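Local coordinates for sefir domain protein (Bacillus cereus F65185, PDB 5Y8E) that probably acts in signalling through a SEFIR domain, a TIR-like module that associates with other SEFIR domains, at residues 63-76 / 110-122. Residues are numbered along the deposited sequence; the frame is centred on the assembly and turned at random.
Sequences VICDKDYCEKANTR and GEYFLPDFFKSRF
Ala73 O near the end of helix 67-75 is gripped side-on by both NE and NH2 of Arg76, the acceptor lying in the guanidinium plane, while the edge of the Phe117 ring meets the same oxygen, with CE2 3.4 Å from Ala73 O. Arginine suits the place because two N-H groups can converge on one carbonyl as the chain leaves the helix. The next residue, Asn74, accepts the N-H of Asp116 on OD1, with Asp116 N 2.7 Å from Asn74 OD1, almost straight (177°), in the amide plane and on a lone pair; the Asp116 carboxylate then stacks on that amide, their planes 7° apart. Pro115, which has no N-H to satisfy, packs its CG against Ala73 CB at 3.9 Å and at the edge of Tyr69, and its CD against Cys65 SG. Small Ala73 and slim Cys70 let the proline segment come close, with Cys70 CA 4.9 Å from Pro115 CA. At the start of the helix, Lys67 lays CB over the face of Phe113, a CH-pi contact 4.0 Å from the centroid, while its NZ forms a salt bridge with Glu108. On strand 60-65, Val63 CG1 meets Phe118 CZ at 4.0 Å. Strand 60-65 pairs in parallel with 100-108, and the chain that follows 100-108 packs on the connection from strand 60-65 to helix 67-75, within the alpha/beta fold of the SEFIR domain, a member of the STIR clan.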
loop_
_atom_site.group_PDB
_atom_site.type_symbol
_atom_site.label_atom_id
_atom_site.label_comp_id
_atom_site.label_asym_id
_atom_site.label_seq_id
_atom_site.Cartn_x
_atom_site.Cartn_y
_atom_site.Cartn_z
ATOM N N VAL A 63 -0.461 -0.581 0.818
ATOM C CA VAL A 63 0.505 -1.656 0.611
ATOM C C VAL A 63 -0.290 -2.860 0.159
ATOM O O VAL A 63 -1.038 -3.446 0.944
ATOM C CB VAL A 63 1.308 -1.980 1.886
ATOM C CG1 VAL A 63 2.432 -2.954 1.556
ATOM C CG2 VAL A 63 1.897 -0.717 2.492
ATOM N N ILE A 64 -0.169 -3.201 -1.119
ATOM C CA ILE A 64 -0.993 -4.263 -1.689
ATOM C C ILE A 64 -0.358 -5.607 -1.360
ATOM O O ILE A 64 0.567 -6.074 -2.037
ATOM C CB ILE A 64 -1.188 -4.107 -3.207
ATOM C CG1 ILE A 64 -1.718 -2.707 -3.540
ATOM C CG2 ILE A 64 -2.121 -5.191 -3.729
ATOM C CD1 ILE A 64 -2.973 -2.303 -2.757
ATOM N N CYS A 65 -0.861 -6.222 -0.304
ATOM C CA CYS A 65 -0.231 -7.419 0.213
ATOM C C CYS A 65 -0.857 -8.684 -0.337
ATOM O O CYS A 65 -1.679 -9.320 0.325
ATOM C CB CYS A 65 -0.301 -7.412 1.732
ATOM S SG CYS A 65 0.708 -6.130 2.503
ATOM N N ASP A 66 -0.483 -9.046 -1.560
ATOM C CA ASP A 66 -0.752 -10.399 -2.020
ATOM C C ASP A 66 0.392 -11.298 -1.555
ATOM O O ASP A 66 1.353 -10.817 -0.937
ATOM C CB ASP A 66 -0.989 -10.458 -3.541
ATOM C CG ASP A 66 0.208 -9.983 -4.363
ATOM O OD1 ASP A 66 1.136 -9.336 -3.819
ATOM O OD2 ASP A 66 0.202 -10.242 -5.585
ATOM N N LYS A 67 0.288 -12.593 -1.827
ATOM C CA LYS A 67 1.298 -13.542 -1.359
ATOM C C LYS A 67 2.682 -13.175 -1.889
ATOM O O LYS A 67 3.676 -13.222 -1.157
ATOM C CB LYS A 67 0.927 -14.965 -1.773
ATOM C CG LYS A 67 1.991 -16.001 -1.455
ATOM C CD LYS A 67 1.466 -17.412 -1.642
ATOM C CE LYS A 67 1.098 -18.030 -0.299
ATOM N NZ LYS A 67 0.374 -19.333 -0.427
ATOM N N ASP A 68 2.729 -12.786 -3.159
ATOM C CA ASP A 68 3.985 -12.450 -3.821
ATOM C C ASP A 68 4.698 -11.287 -3.142
ATOM O O ASP A 68 5.900 -11.354 -2.881
ATOM C CB ASP A 68 3.728 -12.115 -5.292
ATOM C CG ASP A 68 5.003 -11.802 -6.051
ATOM O OD1 ASP A 68 5.826 -12.726 -6.231
ATOM O OD2 ASP A 68 5.178 -10.636 -6.473
ATOM N N TYR A 69 3.960 -10.221 -2.859
ATOM C CA TYR A 69 4.551 -9.034 -2.251
ATOM C C TYR A 69 5.158 -9.405 -0.909
ATOM O O TYR A 69 6.288 -9.041 -0.598
ATOM C CB TYR A 69 3.476 -7.964 -2.053
ATOM C CG TYR A 69 4.000 -6.609 -1.626
ATOM C CD1 TYR A 69 4.281 -6.340 -0.291
ATOM C CD2 TYR A 69 4.198 -5.594 -2.556
ATOM C CE1 TYR A 69 4.752 -5.103 0.106
ATOM C CE2 TYR A 69 4.670 -4.346 -2.169
ATOM C CZ TYR A 69 4.943 -4.112 -0.837
ATOM O OH TYR A 69 5.407 -2.881 -0.438
ATOM N N CYS A 70 4.401 -10.157 -0.125
ATOM C CA CYS A 70 4.789 -10.538 1.233
ATOM C C CYS A 70 6.030 -11.427 1.243
ATOM O O CYS A 70 6.948 -11.240 2.044
ATOM C CB CYS A 70 3.617 -11.262 1.912
ATOM S SG CYS A 70 3.851 -11.703 3.658
ATOM N N GLU A 71 6.046 -12.413 0.351
ATOM C CA GLU A 71 7.162 -13.352 0.309
ATOM C C GLU A 71 8.462 -12.664 -0.124
ATOM O O GLU A 71 9.537 -12.973 0.390
ATOM C CB GLU A 71 6.829 -14.562 -0.575
ATOM C CG GLU A 71 5.630 -15.355 -0.057
ATOM C CD GLU A 71 5.575 -16.780 -0.576
ATOM O OE1 GLU A 71 5.946 -17.012 -1.748
ATOM O OE2 GLU A 71 5.156 -17.672 0.196
ATOM N N LYS A 72 8.354 -11.710 -1.042
ATOM C CA LYS A 72 9.519 -10.959 -1.499
ATOM C C LYS A 72 9.962 -9.945 -0.445
ATOM O O LYS A 72 11.157 -9.716 -0.246
ATOM C CB LYS A 72 9.204 -10.259 -2.820
ATOM C CG LYS A 72 9.161 -11.189 -4.043
ATOM C CD LYS A 72 8.319 -10.577 -5.161
ATOM C CE LYS A 72 8.656 -11.153 -6.533
ATOM N NZ LYS A 72 9.829 -10.467 -7.148
ATOM N N ALA A 73 8.989 -9.350 0.235
ATOM C CA ALA A 73 9.272 -8.410 1.316
ATOM C C ALA A 73 9.997 -9.131 2.442
ATOM O O ALA A 73 10.879 -8.565 3.097
ATOM C CB ALA A 73 7.991 -7.796 1.830
ATOM N N ASN A 74 9.619 -10.386 2.663
ATOM C CA ASN A 74 10.230 -11.194 3.708
ATOM C C ASN A 74 11.611 -11.741 3.346
ATOM O O ASN A 74 12.449 -11.931 4.224
ATOM C CB ASN A 74 9.295 -12.346 4.095
ATOM C CG ASN A 74 8.081 -11.882 4.880
ATOM O OD1 ASN A 74 8.083 -10.801 5.474
ATOM N ND2 ASN A 74 7.041 -12.708 4.898
ATOM N N THR A 75 11.850 -11.987 2.061
ATOM C CA THR A 75 13.070 -12.674 1.631
ATOM C C THR A 75 14.191 -11.745 1.148
ATOM O O THR A 75 15.324 -11.838 1.632
ATOM C CB THR A 75 12.767 -13.716 0.541
ATOM O OG1 THR A 75 11.706 -14.571 0.985
ATOM C CG2 THR A 75 14.000 -14.556 0.247
ATOM N N ARG A 76 13.874 -10.872 0.191
ATOM C CA ARG A 76 14.852 -9.949 -0.393
ATOM C C ARG A 76 16.027 -10.684 -1.040
ATOM O O ARG A 76 17.179 -10.421 -0.699
ATOM C CB ARG A 76 15.377 -8.971 0.667
ATOM C CG ARG A 76 14.635 -7.655 0.757
ATOM C CD ARG A 76 14.766 -7.053 2.150
ATOM N NE ARG A 76 13.833 -7.674 3.087
ATOM C CZ ARG A 76 14.137 -8.010 4.335
ATOM N NH1 ARG A 76 15.356 -7.790 4.802
ATOM N NH2 ARG A 76 13.221 -8.570 5.115
ATOM N N GLY A 110 -4.335 -19.003 8.468
ATOM C CA GLY A 110 -5.230 -18.209 9.288
ATOM C C GLY A 110 -4.779 -16.782 9.540
ATOM O O GLY A 110 -5.328 -16.107 10.413
ATOM N N GLU A 111 -3.785 -16.316 8.787
ATOM C CA GLU A 111 -3.292 -14.950 8.963
ATOM C C GLU A 111 -3.179 -14.186 7.661
ATOM O O GLU A 111 -2.939 -14.769 6.603
ATOM C CB GLU A 111 -1.931 -14.946 9.653
ATOM C CG GLU A 111 -1.937 -15.586 11.020
ATOM C CD GLU A 111 -0.752 -16.500 11.218
ATOM O OE1 GLU A 111 0.387 -16.053 10.958
ATOM O OE2 GLU A 111 -0.958 -17.669 11.619
ATOM N N TYR A 112 -3.336 -12.869 7.762
ATOM C CA TYR A 112 -3.189 -11.970 6.626
ATOM C C TYR A 112 -1.788 -11.992 6.038
ATOM O O TYR A 112 -0.793 -12.153 6.754
ATOM C CB TYR A 112 -3.529 -10.537 7.042
ATOM C CG TYR A 112 -4.998 -10.313 7.301
ATOM C CD1 TYR A 112 -5.958 -11.011 6.584
ATOM C CD2 TYR A 112 -5.423 -9.407 8.266
ATOM C CE1 TYR A 112 -7.294 -10.816 6.815
ATOM C CE2 TYR A 112 -6.760 -9.201 8.503
ATOM C CZ TYR A 112 -7.691 -9.911 7.773
ATOM O OH TYR A 112 -9.036 -9.723 7.998
ATOM N N PHE A 113 -1.721 -11.834 4.721
ATOM C CA PHE A 113 -0.456 -11.574 4.064
ATOM C C PHE A 113 -0.008 -10.197 4.508
ATOM O O PHE A 113 -0.585 -9.182 4.123
ATOM C CB PHE A 113 -0.608 -11.644 2.547
ATOM C CG PHE A 113 -0.920 -13.023 2.039
ATOM C CD1 PHE A 113 -0.125 -14.103 2.395
ATOM C CD2 PHE A 113 -2.017 -13.240 1.218
ATOM C CE1 PHE A 113 -0.413 -15.373 1.931
ATOM C CE2 PHE A 113 -2.310 -14.505 0.753
ATOM C CZ PHE A 113 -1.508 -15.573 1.113
ATOM N N LEU A 114 0.984 -10.197 5.386
ATOM C CA LEU A 114 1.581 -8.982 5.910
ATOM C C LEU A 114 3.063 -9.284 6.049
ATOM O O LEU A 114 3.428 -10.350 6.550
ATOM C CB LEU A 114 0.979 -8.656 7.278
ATOM C CG LEU A 114 0.843 -7.201 7.723
ATOM C CD1 LEU A 114 0.118 -6.408 6.661
ATOM C CD2 LEU A 114 0.087 -7.124 9.028
ATOM N N PRO A 115 3.925 -8.364 5.589
ATOM C CA PRO A 115 5.360 -8.630 5.751
ATOM C C PRO A 115 5.722 -8.765 7.227
ATOM O O PRO A 115 5.069 -8.120 8.053
ATOM C CB PRO A 115 6.009 -7.385 5.146
ATOM C CG PRO A 115 5.022 -6.924 4.122
ATOM C CD PRO A 115 3.677 -7.168 4.764
ATOM N N ASP A 116 6.724 -9.593 7.537
ATOM C CA ASP A 116 7.112 -9.923 8.914
ATOM C C ASP A 116 7.423 -8.696 9.764
ATOM O O ASP A 116 7.177 -8.680 10.975
ATOM C CB ASP A 116 8.367 -10.807 8.923
ATOM C CG ASP A 116 8.120 -12.203 8.394
ATOM O OD1 ASP A 116 6.987 -12.715 8.539
ATOM O OD2 ASP A 116 9.075 -12.794 7.842
ATOM N N PHE A 117 7.983 -7.678 9.120
ATOM C CA PHE A 117 8.544 -6.536 9.831
ATOM C C PHE A 117 7.568 -5.389 10.050
ATOM O O PHE A 117 7.907 -4.398 10.700
ATOM C CB PHE A 117 9.811 -6.037 9.131
ATOM C CG PHE A 117 9.615 -5.697 7.693
ATOM C CD1 PHE A 117 9.183 -4.435 7.323
ATOM C CD2 PHE A 117 9.887 -6.632 6.706
ATOM C CE1 PHE A 117 9.002 -4.116 5.993
ATOM C CE2 PHE A 117 9.716 -6.320 5.374
ATOM C CZ PHE A 117 9.270 -5.060 5.014
ATOM N N PHE A 118 6.362 -5.522 9.508
ATOM C CA PHE A 118 5.308 -4.562 9.795
ATOM C C PHE A 118 4.961 -4.698 11.273
ATOM O O PHE A 118 4.555 -5.770 11.725
ATOM C CB PHE A 118 4.087 -4.799 8.902
ATOM C CG PHE A 118 4.225 -4.215 7.517
ATOM C CD1 PHE A 118 3.105 -3.791 6.817
ATOM C CD2 PHE A 118 5.473 -4.092 6.915
ATOM C CE1 PHE A 118 3.221 -3.244 5.547
ATOM C CE2 PHE A 118 5.599 -3.549 5.639
ATOM C CZ PHE A 118 4.470 -3.124 4.955
ATOM N N LYS A 119 5.150 -3.621 12.030
ATOM C CA LYS A 119 5.057 -3.697 13.487
ATOM C C LYS A 119 3.639 -3.887 14.005
ATOM O O LYS A 119 3.403 -4.740 14.859
ATOM C CB LYS A 119 5.743 -2.501 14.145
ATOM C CG LYS A 119 7.247 -2.521 13.956
ATOM C CD LYS A 119 7.871 -1.213 14.377
ATOM C CE LYS A 119 9.212 -1.007 13.697
ATOM N NZ LYS A 119 9.465 0.440 13.443
ATOM N N SER A 120 2.693 -3.106 13.499
ATOM C CA SER A 120 1.297 -3.404 13.783
ATOM C C SER A 120 0.852 -4.539 12.866
ATOM O O SER A 120 1.273 -4.617 11.708
ATOM C CB SER A 120 0.401 -2.173 13.628
ATOM O OG SER A 120 0.488 -1.622 12.330
ATOM N N ARG A 121 0.025 -5.434 13.396
ATOM C CA ARG A 121 -0.436 -6.591 12.639
ATOM C C ARG A 121 -1.752 -6.297 11.939
ATOM O O ARG A 121 -2.455 -7.207 11.496
ATOM C CB ARG A 121 -0.593 -7.806 13.554
ATOM C CG ARG A 121 0.700 -8.555 13.825
ATOM C CD ARG A 121 1.270 -9.144 12.540
ATOM N NE ARG A 121 2.406 -8.376 12.041
ATOM C CZ ARG A 121 3.094 -8.692 10.948
ATOM N NH1 ARG A 121 2.757 -9.760 10.238
ATOM N NH2 ARG A 121 4.119 -7.942 10.565
ATOM N N PHE A 122 -2.081 -5.015 11.835
ATOM C CA PHE A 122 -3.339 -4.628 11.223
ATOM C C PHE A 122 -3.213 -4.503 9.715
ATOM O O PHE A 122 -2.146 -4.195 9.171
ATOM C CB PHE A 122 -3.890 -3.344 11.851
ATOM C CG PHE A 122 -3.581 -2.094 11.075
ATOM C CD1 PHE A 122 -4.592 -1.413 10.412
ATOM C CD2 PHE A 122 -2.288 -1.590 11.021
ATOM C CE1 PHE A 122 -4.322 -0.256 9.700
ATOM C CE2 PHE A 122 -2.007 -0.433 10.311
ATOM C CZ PHE A 122 -3.027 0.238 9.650
#